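Local coordinates for fructooligosaccharide ABC transporter substrate-binding protein FusA (Streptococcus pneumoniae, PDB 5G62), which binds fructooligosaccharides such as kestose, nystose and inulin, preferring tetrasaccharides and longer chains, and delivers them to the FusBC-MsmK ABC importer, at residues A[360-365]-A[394-399]; A[338-343]-A[384-389]; A[295-300]-A[414-419]; A[128-133]-A[407-412]. The protein carries 2 engineered substitutions. One frame throughout, in Å; residues are numbered along the deposited sequence. Where two conformers were deposited one is given.

Contact 1 (A[360-365]-A[394-399]); sequences SLKHLP and VTTMPD
A single parallel beta bridge, Leu361 with Thr395, lays the loop 394-399 along strand 360-363 of the two-stranded antiparallel sheet formed with strand 352-355; the loop then runs on to Pro398, the N-cap of helix 399-412, beside the sugar pocket. The two chains run 10° apart. Leu361 N donates to Val394 O at 3.0 Å, Thr396 N returns a bond to Leu361 O at 3.1 Å, and beyond this single bridge the Thr396 side chain carries the pairing. With chi1 at 53°, OG1 of Thr396 sits between its own backbone N and carbonyl carbon, turned to the strand, where it accepts from His363 N at 2.9 Å and also pairs with His363 ND1 at 2.8 Å. Threonine suits this place: one hydroxyl grips both backbone and ring, fixing the rotation of the imidazole. Thr395 OG1 instead bonds within its own loop, in the carbonyl plane, to a lone pair of Thr396 O, the next residue. Leu361 is buried, its apolar chain packing on Leu333 and Val336 of helix 332-340. Past the bridge, a water lies between Leu364 O and Asp399 OD2, within hydrogen-bonding distance of each. Pro398, part of the glycan pocket, makes a CH-pi contact with the flat histidine, its CB and CG close to NE2 and CE1: its CA lies over the ring face, 3.5 Å from the centroid of the His363 ring.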
loop_
_atom_site.group_PDB
_atom_site.type_symbol
_atom_site.label_atom_id
_atom_site.label_comp_id
_atom_site.label_asym_id
_atom_site.label_seq_id
_atom_site.Cartn_x
_atom_site.Cartn_y
_atom_site.Cartn_z
ATOM N N SER A 360 16.958 5.131 -23.039
ATOM C CA SER A 360 16.494 4.497 -21.821
ATOM C C SER A 360 16.701 5.436 -20.638
ATOM O O SER A 360 17.412 6.442 -20.731
ATOM C CB SER A 360 17.199 3.155 -21.585
ATOM O OG SER A 360 18.565 3.324 -21.255
ATOM N N LEU A 361 16.051 5.096 -19.519
ATOM C CA LEU A 361 16.020 5.941 -18.334
ATOM C C LEU A 361 16.922 5.364 -17.256
ATOM O O LEU A 361 16.974 4.149 -17.056
ATOM C CB LEU A 361 14.594 6.101 -17.788
ATOM C CG LEU A 361 13.579 6.793 -18.703
ATOM C CD1 LEU A 361 12.163 6.313 -18.464
ATOM C CD2 LEU A 361 13.666 8.301 -18.605
ATOM N N LYS A 362 17.620 6.246 -16.555
ATOM C CA LYS A 362 18.499 5.842 -15.468
ATOM C C LYS A 362 18.196 6.661 -14.222
ATOM O O LYS A 362 18.158 7.895 -14.271
ATOM C CB LYS A 362 19.965 6.007 -15.856
ATOM C CG LYS A 362 20.372 5.136 -17.019
ATOM C CD LYS A 362 21.841 5.226 -17.327
ATOM C CE LYS A 362 22.156 4.336 -18.526
ATOM N NZ LYS A 362 23.606 4.320 -18.884
ATOM N N HIS A 363 18.016 5.969 -13.111
ATOM C CA HIS A 363 17.727 6.628 -11.844
ATOM C C HIS A 363 18.897 7.493 -11.386
ATOM O O HIS A 363 20.042 7.037 -11.357
ATOM C CB HIS A 363 17.391 5.581 -10.774
ATOM C CG HIS A 363 15.971 5.116 -10.824
ATOM N ND1 HIS A 363 15.565 4.027 -11.565
ATOM C CD2 HIS A 363 14.853 5.617 -10.241
ATOM C CE1 HIS A 363 14.261 3.876 -11.438
ATOM N NE2 HIS A 363 13.808 4.827 -10.639
ATOM N N LEU A 364 18.619 8.658 -11.024
ATOM C CA LEU A 364 19.628 9.506 -10.416
ATOM C C LEU A 364 19.644 9.321 -8.893
ATOM O O LEU A 364 18.635 8.950 -8.300
ATOM C CB LEU A 364 19.351 10.966 -10.748
ATOM C CG LEU A 364 19.466 11.322 -12.240
ATOM C CD1 LEU A 364 19.012 12.737 -12.484
ATOM C CD2 LEU A 364 20.883 11.170 -12.677
ATOM N N PRO A 365 20.783 9.536 -8.238
ATOM C CA PRO A 365 20.814 9.492 -6.762
ATOM C C PRO A 365 19.933 10.586 -6.181
ATOM O O PRO A 365 19.811 11.673 -6.747
ATOM C CB PRO A 365 22.287 9.754 -6.415
ATOM C CG PRO A 365 23.038 9.709 -7.665
ATOM C CD PRO A 365 22.093 9.846 -8.829
ATOM N N VAL A 394 14.592 -0.819 -20.591
ATOM C CA VAL A 394 13.860 0.435 -20.663
ATOM C C VAL A 394 14.306 1.383 -19.560
ATOM O O VAL A 394 14.415 2.593 -19.783
ATOM C CB VAL A 394 12.350 0.154 -20.567
ATOM C CG1 VAL A 394 11.552 1.458 -20.567
ATOM C CG2 VAL A 394 11.925 -0.760 -21.679
ATOM N N THR A 395 14.523 0.844 -18.355
ATOM C CA THR A 395 14.842 1.622 -17.169
ATOM C C THR A 395 15.764 0.825 -16.259
ATOM O O THR A 395 15.810 -0.402 -16.317
ATOM C CB THR A 395 13.569 2.034 -16.390
ATOM O OG1 THR A 395 13.919 2.811 -15.253
ATOM C CG2 THR A 395 12.749 0.841 -15.933
ATOM N N THR A 396 16.478 1.543 -15.395
ATOM C CA THR A 396 17.063 0.912 -14.227
ATOM C C THR A 396 15.959 0.549 -13.215
ATOM O O THR A 396 14.880 1.143 -13.186
ATOM C CB THR A 396 18.119 1.828 -13.557
ATOM O OG1 THR A 396 17.577 3.122 -13.289
ATOM C CG2 THR A 396 19.422 1.963 -14.393
ATOM N N MET A 397 16.221 -0.467 -12.416
ATOM C CA MET A 397 15.399 -0.691 -11.236
ATOM C C MET A 397 15.696 0.423 -10.225
ATOM O O MET A 397 16.855 0.791 -10.056
ATOM C CB MET A 397 15.689 -2.067 -10.613
ATOM C CG MET A 397 14.781 -2.414 -9.418
ATOM S SD MET A 397 15.102 -3.994 -8.627
ATOM C CE MET A 397 14.547 -5.142 -9.897
ATOM N N PRO A 398 14.672 1.026 -9.606
ATOM C CA PRO A 398 14.939 2.060 -8.581
ATOM C C PRO A 398 15.904 1.542 -7.513
ATOM O O PRO A 398 15.845 0.390 -7.113
ATOM C CB PRO A 398 13.559 2.345 -7.979
ATOM C CG PRO A 398 12.580 1.845 -8.956
ATOM C CD PRO A 398 13.237 0.754 -9.771
ATOM N N ASP A 399 16.817 2.407 -7.083
ATOM C CA ASP A 399 17.756 2.040 -6.027
ATOM C C ASP A 399 17.047 1.748 -4.716
ATOM O O ASP A 399 17.405 0.789 -4.040
ATOM C CB ASP A 399 18.808 3.127 -5.828
ATOM C CG ASP A 399 19.690 3.286 -7.058
ATOM O OD1 ASP A 399 20.328 2.293 -7.486
ATOM O OD2 ASP A 399 19.675 4.380 -7.626
HETATM O O HOH W 1 18.095 6.531 -6.976
#

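Contact 2 (A[338-343]-A[384-389]); sequences NNWGTY and LAILDS. With FRU (beta-D-fructofuranose), chain C.
The last turn of helix 332-340 passes strand 384-386 with the backbones well separated: the closest pair of CA atoms, Asn339 and Leu384, is 7.3 Å apart, and side chains fill the interval. Leu384 and Ile386, two apart on the strand, both point toward the helix. Leu384 CD2 meets Asn339 CB at 3.8 Å, the two side chains crossing at about a right angle. Ile386, its CG1 anti to the carbonyl carbon (chi1 -56°), reaches one face of the Trp340 indole with the CD1 methyl at the end of its longer branch; CD1 is 4.0 Å from the six-membered ring's centroid and 3.4 Å from Asn339 ND2. That methyl and the Asn339 amide share the face, while at the indole edge Trp340 NE1 donates to O3 of the bound fructofuranose at 3.0 Å, with a fairly straight angle of 160°. The amide of Asn339 is satisfied by Glu123 and Trp121. Because Glu123 OE2 accepts from Asn339 ND2 and also bonds the fructofuranose, Asn339 probably helps position a sugar-binding carboxylate.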
loop_
_atom_site.group_PDB
_atom_site.type_symbol
_atom_site.label_atom_id
_atom_site.label_comp_id
_atom_site.label_asym_id
_atom_site.label_seq_id
_atom_site.Cartn_x
_atom_site.Cartn_y
_atom_site.Cartn_z
ATOM N N ASN A 338 5.393 7.847 -15.710
ATOM C CA ASN A 338 4.136 8.105 -15.028
ATOM C C ASN A 338 4.193 7.531 -13.616
ATOM O O ASN A 338 3.659 8.117 -12.672
ATOM C CB ASN A 338 2.938 7.502 -15.785
ATOM C CG ASN A 338 2.633 8.212 -17.124
ATOM O OD1 ASN A 338 3.317 9.159 -17.516
ATOM N ND2 ASN A 338 1.615 7.709 -17.831
ATOM N N ASN A 339 4.875 6.399 -13.472
ATOM C CA ASN A 339 4.939 5.717 -12.188
ATOM C C ASN A 339 5.858 6.432 -11.203
ATOM O O ASN A 339 5.505 6.594 -10.035
ATOM C CB ASN A 339 5.394 4.271 -12.392
ATOM C CG ASN A 339 5.095 3.385 -11.175
ATOM O OD1 ASN A 339 4.001 3.451 -10.579
ATOM N ND2 ASN A 339 6.078 2.587 -10.791
ATOM N N TRP A 340 7.013 6.890 -11.652
ATOM C CA TRP A 340 8.105 7.235 -10.746
ATOM C C TRP A 340 8.619 8.674 -10.828
ATOM O O TRP A 340 9.254 9.117 -9.876
ATOM C CB TRP A 340 9.275 6.275 -10.967
ATOM C CG TRP A 340 9.079 4.916 -10.282
ATOM C CD1 TRP A 340 8.514 4.685 -9.055
ATOM C CD2 TRP A 340 9.464 3.638 -10.793
ATOM N NE1 TRP A 340 8.541 3.338 -8.768
ATOM C CE2 TRP A 340 9.104 2.673 -9.820
ATOM C CE3 TRP A 340 10.075 3.214 -11.988
ATOM C CZ2 TRP A 340 9.320 1.322 -10.003
ATOM C CZ3 TRP A 340 10.304 1.860 -12.163
ATOM C CH2 TRP A 340 9.918 0.922 -11.169
ATOM N N GLY A 341 8.361 9.424 -11.920
ATOM C CA GLY A 341 8.926 10.746 -12.110
ATOM C C GLY A 341 9.597 10.865 -13.482
ATOM O O GLY A 341 9.351 10.053 -14.382
ATOM N N THR A 342 10.448 11.880 -13.657
ATOM C CA THR A 342 10.957 12.184 -14.994
ATOM C C THR A 342 12.369 12.778 -14.938
ATOM O O THR A 342 13.043 12.759 -13.903
ATOM C CB THR A 342 9.960 13.096 -15.751
ATOM O OG1 THR A 342 10.334 13.200 -17.132
ATOM C CG2 THR A 342 9.878 14.486 -15.153
ATOM N N TYR A 343 12.806 13.300 -16.092
ATOM C CA TYR A 343 14.152 13.805 -16.349
ATOM C C TYR A 343 14.111 15.224 -16.914
ATOM O O TYR A 343 13.097 15.700 -17.429
ATOM C CB TYR A 343 14.909 12.908 -17.357
ATOM C CG TYR A 343 14.216 12.888 -18.711
ATOM C CD1 TYR A 343 13.162 12.032 -18.952
ATOM C CD2 TYR A 343 14.588 13.779 -19.725
ATOM C CE1 TYR A 343 12.497 12.032 -20.180
ATOM C CE2 TYR A 343 13.934 13.796 -20.953
ATOM C CZ TYR A 343 12.885 12.921 -21.161
ATOM O OH TYR A 343 12.211 12.916 -22.339
ATOM N N LEU A 384 -0.753 2.012 -16.100
ATOM C CA LEU A 384 0.605 1.875 -16.615
ATOM C C LEU A 384 1.071 0.449 -16.338
ATOM O O LEU A 384 0.483 -0.258 -15.515
ATOM C CB LEU A 384 1.549 2.869 -15.966
ATOM C CG LEU A 384 1.684 2.737 -14.432
ATOM C CD1 LEU A 384 2.776 1.729 -13.989
ATOM C CD2 LEU A 384 1.891 4.137 -13.759
ATOM N N ALA A 385 2.195 0.075 -16.946
ATOM C CA ALA A 385 2.757 -1.249 -16.695
ATOM C C ALA A 385 4.275 -1.222 -16.685
ATOM O O ALA A 385 4.907 -0.695 -17.607
ATOM C CB ALA A 385 2.272 -2.273 -17.724
ATOM N N ILE A 386 4.851 -1.864 -15.668
ATOM C CA ILE A 386 6.282 -2.053 -15.574
ATOM C C ILE A 386 6.543 -3.535 -15.332
ATOM O O ILE A 386 6.179 -4.072 -14.279
ATOM C CB ILE A 386 6.905 -1.186 -14.469
ATOM C CG1 ILE A 386 6.503 0.270 -14.774
ATOM C CG2 ILE A 386 8.449 -1.397 -14.416
ATOM C CD1 ILE A 386 6.998 1.286 -13.830
ATOM N N LEU A 387 7.156 -4.193 -16.311
ATOM C CA LEU A 387 7.422 -5.619 -16.233
ATOM C C LEU A 387 8.866 -5.827 -15.824
ATOM O O LEU A 387 9.720 -4.975 -16.082
ATOM C CB LEU A 387 7.149 -6.321 -17.567
ATOM C CG LEU A 387 5.763 -6.096 -18.192
ATOM C CD1 LEU A 387 5.592 -6.912 -19.468
ATOM C CD2 LEU A 387 4.642 -6.426 -17.226
ATOM N N ASP A 388 9.137 -6.974 -15.192
ATOM C CA ASP A 388 10.513 -7.188 -14.764
ATOM C C ASP A 388 11.472 -7.327 -15.950
ATOM O O ASP A 388 12.669 -7.103 -15.780
ATOM C CB ASP A 388 10.627 -8.375 -13.793
ATOM C CG ASP A 388 10.157 -9.683 -14.378
ATOM O OD1 ASP A 388 10.271 -9.888 -15.604
ATOM O OD2 ASP A 388 9.668 -10.523 -13.588
ATOM N N SER A 389 10.969 -7.596 -17.160
ATOM C CA SER A 389 11.816 -7.560 -18.349
ATOM C C SER A 389 12.271 -6.149 -18.724
ATOM O O SER A 389 13.167 -6.003 -19.561
ATOM C CB SER A 389 11.073 -8.158 -19.533
ATOM O OG SER A 389 10.011 -7.322 -19.944
HETATM C C1 FRU C . 5.979 -0.104 -4.361
HETATM C C2 FRU C . 7.020 0.975 -4.351
HETATM C C3 FRU C . 7.791 1.097 -5.742
HETATM C C4 FRU C . 9.074 1.707 -5.321
HETATM C C5 FRU C . 9.363 0.968 -4.226
HETATM C C6 FRU C . 10.251 1.673 -3.253
HETATM O O1 FRU C . 4.947 0.078 -5.263
HETATM O O3 FRU C . 7.081 1.816 -6.687
HETATM O O4 FRU C . 9.986 1.519 -6.350
HETATM O O5 FRU C . 7.944 0.626 -3.571
HETATM O O6 FRU C . 10.501 0.889 -2.133
#

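Contact 3 (A[295-300]-A[414-419]); sequences KHVART and PYMSNV
A chi1 of -169° swings the His296 ring across to the other loop although its CB points away from it, and a bend at chi3 (68°) turns the Arg299 guanidinium toward the carbonyls of Asn418 and Val419. His296 NE2 donates to Asn418 OD1 at 2.9 Å, nearly along the amide C=O axis and close to the ring plane, though ring and amide planes stand 55° apart. Arg299 NH1 bonds Asn418 O at 3.0 Å and, weakly, Val419 O at 2.9 Å; one NH1, with two N-H bonds, can meet two successive carbonyls lying near the guanidinium plane. Between these polar ends, Val297 N bonds Tyr415 O, and Met416, at the centre of an inverse gamma turn, packs its CG on Val297 CG1 at 4.0 Å, small and flexible apolar chains filling the buried middle. The extended Lys295 lays CE over one face of the Tyr415 ring, 4.0 Å from its centroid. A water joins Val297 O to Asn418 N. The pair ties loop 285-304 to the linker between helices 399-412 and 429-456, with Val297 reaching Tyr412 and Met416 reaching Ile408.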
loop_
_atom_site.group_PDB
_atom_site.type_symbol
_atom_site.label_atom_id
_atom_site.label_comp_id
_atom_site.label_asym_id
_atom_site.label_seq_id
_atom_site.Cartn_x
_atom_site.Cartn_y
_atom_site.Cartn_z
ATOM N N LYS A 295 8.320 -17.187 15.956
ATOM C CA LYS A 295 9.092 -16.255 15.163
ATOM C C LYS A 295 8.570 -16.293 13.734
ATOM O O LYS A 295 8.721 -17.304 13.071
ATOM C CB LYS A 295 10.558 -16.603 15.217
ATOM C CG LYS A 295 11.415 -15.528 14.664
ATOM C CD LYS A 295 12.814 -15.726 15.157
ATOM C CE LYS A 295 13.787 -14.848 14.418
ATOM N NZ LYS A 295 15.163 -15.098 14.905
ATOM N N HIS A 296 7.954 -15.213 13.283
ATOM C CA HIS A 296 7.084 -15.318 12.121
ATOM C C HIS A 296 6.955 -13.942 11.483
ATOM O O HIS A 296 7.045 -12.922 12.159
ATOM C CB HIS A 296 5.716 -15.895 12.521
ATOM C CG HIS A 296 4.844 -16.293 11.356
ATOM N ND1 HIS A 296 3.652 -15.658 11.059
ATOM C CD2 HIS A 296 4.996 -17.260 10.428
ATOM C CE1 HIS A 296 3.124 -16.213 9.980
ATOM N NE2 HIS A 296 3.911 -17.196 9.590
ATOM N N VAL A 297 6.768 -13.929 10.169
ATOM C CA VAL A 297 6.356 -12.742 9.443
ATOM C C VAL A 297 5.061 -13.087 8.715
ATOM O O VAL A 297 5.049 -13.969 7.842
ATOM C CB VAL A 297 7.439 -12.272 8.454
ATOM C CG1 VAL A 297 6.875 -11.192 7.549
ATOM C CG2 VAL A 297 8.636 -11.750 9.216
ATOM N N ALA A 298 3.972 -12.437 9.103
ATOM C CA ALA A 298 2.711 -12.606 8.396
ATOM C C ALA A 298 2.816 -11.971 7.017
ATOM O O ALA A 298 3.290 -10.855 6.877
ATOM C CB ALA A 298 1.564 -11.955 9.146
ATOM N N ARG A 299 2.396 -12.682 6.000
ATOM C CA ARG A 299 2.362 -12.090 4.670
ATOM C C ARG A 299 1.179 -11.141 4.509
ATOM O O ARG A 299 0.065 -11.469 4.874
ATOM C CB ARG A 299 2.290 -13.210 3.633
ATOM C CG ARG A 299 3.574 -14.043 3.625
ATOM C CD ARG A 299 3.534 -15.216 2.664
ATOM N NE ARG A 299 3.515 -14.770 1.278
ATOM C CZ ARG A 299 3.427 -15.566 0.218
ATOM N NH1 ARG A 299 3.340 -16.888 0.366
ATOM N NH2 ARG A 299 3.421 -15.034 -0.995
ATOM N N THR A 300 1.419 -9.951 3.965
ATOM C CA THR A 300 0.271 -9.211 3.469
ATOM C C THR A 300 -0.294 -9.939 2.221
ATOM O O THR A 300 0.295 -10.885 1.683
ATOM C CB THR A 300 0.622 -7.744 3.091
ATOM O OG1 THR A 300 1.268 -7.720 1.812
ATOM C CG2 THR A 300 1.540 -7.034 4.111
ATOM N N PRO A 414 13.026 -15.697 5.285
ATOM C CA PRO A 414 13.217 -16.929 6.075
ATOM C C PRO A 414 12.109 -17.181 7.109
ATOM O O PRO A 414 11.902 -18.327 7.491
ATOM C CB PRO A 414 14.582 -16.718 6.754
ATOM C CG PRO A 414 15.272 -15.700 5.936
ATOM C CD PRO A 414 14.205 -14.814 5.365
ATOM N N TYR A 415 11.354 -16.171 7.524
ATOM C CA TYR A 415 10.320 -16.372 8.543
ATOM C C TYR A 415 8.916 -16.247 7.977
ATOM O O TYR A 415 7.942 -16.265 8.725
ATOM C CB TYR A 415 10.556 -15.411 9.727
ATOM C CG TYR A 415 11.928 -15.710 10.266
ATOM C CD1 TYR A 415 12.188 -16.927 10.890
ATOM C CD2 TYR A 415 12.985 -14.837 10.045
ATOM C CE1 TYR A 415 13.458 -17.243 11.333
ATOM C CE2 TYR A 415 14.276 -15.149 10.469
ATOM C CZ TYR A 415 14.499 -16.355 11.120
ATOM O OH TYR A 415 15.749 -16.683 11.542
ATOM N N MET A 416 8.801 -16.115 6.660
ATOM C CA MET A 416 7.500 -16.125 5.998
ATOM C C MET A 416 7.178 -17.575 5.709
ATOM O O MET A 416 7.488 -18.086 4.635
ATOM C CB MET A 416 7.544 -15.357 4.689
ATOM C CG MET A 416 7.654 -13.902 4.741
ATOM S SD MET A 416 7.550 -13.276 3.029
ATOM C CE MET A 416 8.450 -11.786 3.299
ATOM N N SER A 417 6.578 -18.264 6.661
ATOM C CA SER A 417 6.406 -19.712 6.541
ATOM C C SER A 417 5.056 -20.120 5.952
ATOM O O SER A 417 4.797 -21.314 5.806
ATOM C CB SER A 417 6.585 -20.333 7.942
ATOM O OG SER A 417 5.588 -19.753 8.756
ATOM N N ASN A 418 4.174 -19.168 5.651
ATOM C CA ASN A 418 2.937 -19.468 4.917
ATOM C C ASN A 418 3.259 -19.535 3.429
ATOM O O ASN A 418 3.679 -18.543 2.832
ATOM C CB ASN A 418 1.847 -18.424 5.180
ATOM C CG ASN A 418 1.378 -18.433 6.627
ATOM O OD1 ASN A 418 2.166 -18.243 7.525
ATOM N ND2 ASN A 418 0.110 -18.635 6.831
ATOM N N VAL A 419 3.087 -20.715 2.849
ATOM C CA VAL A 419 3.341 -20.917 1.423
ATOM C C VAL A 419 2.423 -20.049 0.552
ATOM O O VAL A 419 2.822 -19.592 -0.530
ATOM C CB VAL A 419 3.210 -22.424 1.113
ATOM C CG1 VAL A 419 3.031 -22.693 -0.375
ATOM C CG2 VAL A 419 4.433 -23.160 1.666
HETATM O O HOH W 2 4.030 -16.106 6.195
#

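Contact 4 (A[128-133]-A[407-412]); sequences GKESIH and LIKEYY. With FRU (beta-D-fructofuranose), chain C.
Ile408 and Ile132 make up the tightly packed side of this contact, where helix 399-412 meets the loop 128-133. Ile408 points toward the loop and drives CD1 against its backbone: CD1 lies 3.5 Å from Ile132 O and 3.8 Å from Ser131 O, and 4.2 Å from Ile132 CG1. A beta-branched isoleucine suits the spot because its second branch also reaches the loop, CG2 coming 4.1 Å from Lys129 O. The loop is shaped by an ST turn, in which Ser131 OG accepts from His133 N at 3.1 Å, and this turn follows the short 3-10 segment 129-130. Ile132 and His133 belong to the glycan pocket of this solute-binding protein; Ile132 CD1 is 3.7 Å from O6 of a bound fructofuranose, so the same residue has helix on one flank and sugar at its tip. On the helix, a wider pi-type turn spans 408-412. The looser side faces solvent, where Lys409 is exposed. Its chain bends at chi2 (75°), which carries NZ across to the extended Glu130, and the salt bridge from NZ to OE2 measures 2.9 Å. The ammonium meets the anti side of that oxygen, 21° out of the carboxylate plane, while Glu130 CD also rests 3.7 Å from Lys409 CD.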
loop_
_atom_site.group_PDB
_atom_site.type_symbol
_atom_site.label_atom_id
_atom_site.label_comp_id
_atom_site.label_asym_id
_atom_site.label_seq_id
_atom_site.Cartn_x
_atom_site.Cartn_y
_atom_site.Cartn_z
ATOM N N GLY A 128 6.214 -13.775 -5.244
ATOM C CA GLY A 128 5.964 -14.697 -4.140
ATOM C C GLY A 128 6.377 -14.070 -2.817
ATOM O O GLY A 128 6.131 -12.895 -2.574
ATOM N N LYS A 129 7.021 -14.861 -1.952
ATOM C CA LYS A 129 7.471 -14.333 -0.668
ATOM C C LYS A 129 8.397 -13.126 -0.844
ATOM O O LYS A 129 8.431 -12.239 0.017
ATOM C CB LYS A 129 8.177 -15.430 0.142
ATOM C CG LYS A 129 7.301 -16.614 0.502
ATOM C CD LYS A 129 8.089 -17.678 1.262
ATOM C CE LYS A 129 7.217 -18.814 1.716
ATOM N NZ LYS A 129 8.034 -19.844 2.372
ATOM N N GLU A 130 9.138 -13.078 -1.946
ATOM C CA GLU A 130 10.100 -12.027 -2.217
ATOM C C GLU A 130 9.472 -10.762 -2.775
ATOM O O GLU A 130 10.198 -9.785 -2.968
ATOM C CB GLU A 130 11.182 -12.506 -3.188
ATOM C CG GLU A 130 12.063 -13.521 -2.600
ATOM C CD GLU A 130 13.137 -14.017 -3.543
ATOM O OE1 GLU A 130 13.269 -13.504 -4.665
ATOM O OE2 GLU A 130 13.853 -14.940 -3.158
ATOM N N SER A 131 8.160 -10.755 -3.031
ATOM C CA SER A 131 7.478 -9.537 -3.440
ATOM C C SER A 131 7.822 -8.361 -2.522
ATOM O O SER A 131 7.859 -8.504 -1.298
ATOM C CB SER A 131 5.972 -9.774 -3.439
ATOM O OG SER A 131 5.288 -8.601 -3.700
ATOM N N ILE A 132 8.051 -7.189 -3.126
ATOM C CA ILE A 132 8.272 -5.973 -2.357
ATOM C C ILE A 132 7.071 -5.642 -1.463
ATOM O O ILE A 132 7.214 -4.910 -0.479
ATOM C CB ILE A 132 8.611 -4.780 -3.278
ATOM C CG1 ILE A 132 9.358 -3.712 -2.465
ATOM C CG2 ILE A 132 7.328 -4.220 -3.902
ATOM C CD1 ILE A 132 10.032 -2.626 -3.292
ATOM N N HIS A 133 5.896 -6.188 -1.772
ATOM C CA HIS A 133 4.680 -5.948 -1.012
ATOM C C HIS A 133 4.488 -6.912 0.171
ATOM O O HIS A 133 3.582 -6.707 0.962
ATOM C CB HIS A 133 3.474 -6.020 -1.957
ATOM C CG HIS A 133 3.490 -4.951 -3.007
ATOM N ND1 HIS A 133 3.947 -5.172 -4.293
ATOM C CD2 HIS A 133 3.170 -3.638 -2.943
ATOM C CE1 HIS A 133 3.885 -4.046 -4.974
ATOM N NE2 HIS A 133 3.417 -3.102 -4.187
ATOM N N LEU A 407 16.417 -6.156 1.576
ATOM C CA LEU A 407 16.135 -6.259 3.023
ATOM C C LEU A 407 15.062 -7.311 3.304
ATOM O O LEU A 407 15.156 -8.057 4.280
ATOM C CB LEU A 407 15.712 -4.908 3.599
ATOM C CG LEU A 407 16.687 -3.717 3.619
ATOM C CD1 LEU A 407 15.951 -2.399 3.997
ATOM C CD2 LEU A 407 17.943 -3.961 4.516
ATOM N N ILE A 408 14.040 -7.376 2.450
ATOM C CA ILE A 408 12.979 -8.361 2.592
ATOM C C ILE A 408 13.557 -9.782 2.519
ATOM O O ILE A 408 13.260 -10.643 3.359
ATOM C CB ILE A 408 11.887 -8.128 1.523
ATOM C CG1 ILE A 408 11.144 -6.827 1.819
ATOM C CG2 ILE A 408 10.914 -9.280 1.488
ATOM C CD1 ILE A 408 10.219 -6.358 0.707
ATOM N N LYS A 409 14.396 -10.027 1.512
ATOM C CA LYS A 409 15.054 -11.324 1.362
ATOM C C LYS A 409 15.954 -11.667 2.562
ATOM O O LYS A 409 15.993 -12.818 3.013
ATOM C CB LYS A 409 15.861 -11.317 0.062
ATOM C CG LYS A 409 16.548 -12.596 -0.234
ATOM C CD LYS A 409 15.572 -13.630 -0.728
ATOM C CE LYS A 409 16.261 -14.939 -1.064
ATOM N NZ LYS A 409 15.305 -16.080 -0.873
ATOM N N GLU A 410 16.690 -10.691 3.079
ATOM C CA GLU A 410 17.643 -10.952 4.166
ATOM C C GLU A 410 16.929 -11.179 5.515
ATOM O O GLU A 410 17.194 -12.157 6.221
ATOM C CB GLU A 410 18.639 -9.788 4.248
ATOM C CG GLU A 410 19.552 -9.785 5.503
ATOM C CD GLU A 410 20.531 -8.589 5.608
ATOM O OE1 GLU A 410 20.413 -7.610 4.839
ATOM O OE2 GLU A 410 21.426 -8.633 6.485
ATOM N N TYR A 411 16.017 -10.302 5.881
ATOM C CA TYR A 411 15.421 -10.345 7.217
ATOM C C TYR A 411 14.112 -11.123 7.289
ATOM O O TYR A 411 13.822 -11.705 8.324
ATOM C CB TYR A 411 15.140 -8.929 7.707
ATOM C CG TYR A 411 16.385 -8.111 8.032
ATOM C CD1 TYR A 411 17.010 -8.238 9.264
ATOM C CD2 TYR A 411 16.928 -7.217 7.109
ATOM C CE1 TYR A 411 18.135 -7.531 9.568
ATOM C CE2 TYR A 411 18.064 -6.479 7.417
ATOM C CZ TYR A 411 18.657 -6.639 8.668
ATOM O OH TYR A 411 19.777 -5.922 9.015
ATOM N N TYR A 412 13.276 -11.086 6.250
ATOM C CA TYR A 412 11.887 -11.508 6.392
ATOM C C TYR A 412 11.561 -12.829 5.721
ATOM O O TYR A 412 10.854 -13.636 6.323
ATOM C CB TYR A 412 10.936 -10.429 5.856
ATOM C CG TYR A 412 11.073 -9.080 6.507
ATOM C CD1 TYR A 412 11.376 -8.943 7.868
ATOM C CD2 TYR A 412 10.886 -7.926 5.761
ATOM C CE1 TYR A 412 11.476 -7.695 8.448
ATOM C CE2 TYR A 412 11.007 -6.698 6.320
ATOM C CZ TYR A 412 11.300 -6.579 7.677
ATOM O OH TYR A 412 11.390 -5.325 8.223
HETATM C C1 FRU C . 5.979 -0.104 -4.361
HETATM C C2 FRU C . 7.020 0.975 -4.351
HETATM C C3 FRU C . 7.791 1.097 -5.742
HETATM C C4 FRU C . 9.074 1.707 -5.321
HETATM C C5 FRU C . 9.363 0.968 -4.226
HETATM C C6 FRU C . 10.251 1.673 -3.253
HETATM O O1 FRU C . 4.947 0.078 -5.263
HETATM O O3 FRU C . 7.081 1.816 -6.687
HETATM O O4 FRU C . 9.986 1.519 -6.350
HETATM O O5 FRU C . 7.944 0.626 -3.571
HETATM O O6 FRU C . 10.501 0.889 -2.133
#

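How the contacts relate
Contacts 1 and 2 adjoin on one side of the pocket, where Pro398 CG packs on Trp340 CZ2 at 3.5 Å; contacts 3 and 4 form a second pair, their centres also about 10 Å apart, joined by a probable hydrogen bond from Thr300 OG1 to His133 O. Contact 2 is wholly buried, its segments meeting by van der Waals packing, with its polar groups bonded to the sugar or to other residues, whereas the other three are partly buried and mix packing with polar bonds: backbone bridging in contact 1, histidine and arginine donors in contact 3, a solvent-side salt bridge in contact 4. Helix 399-412 runs from contact 1 through contact 4 toward contact 3. Contacts 1, 2 and 4 supply pocket residues; contact 3 lies farther away.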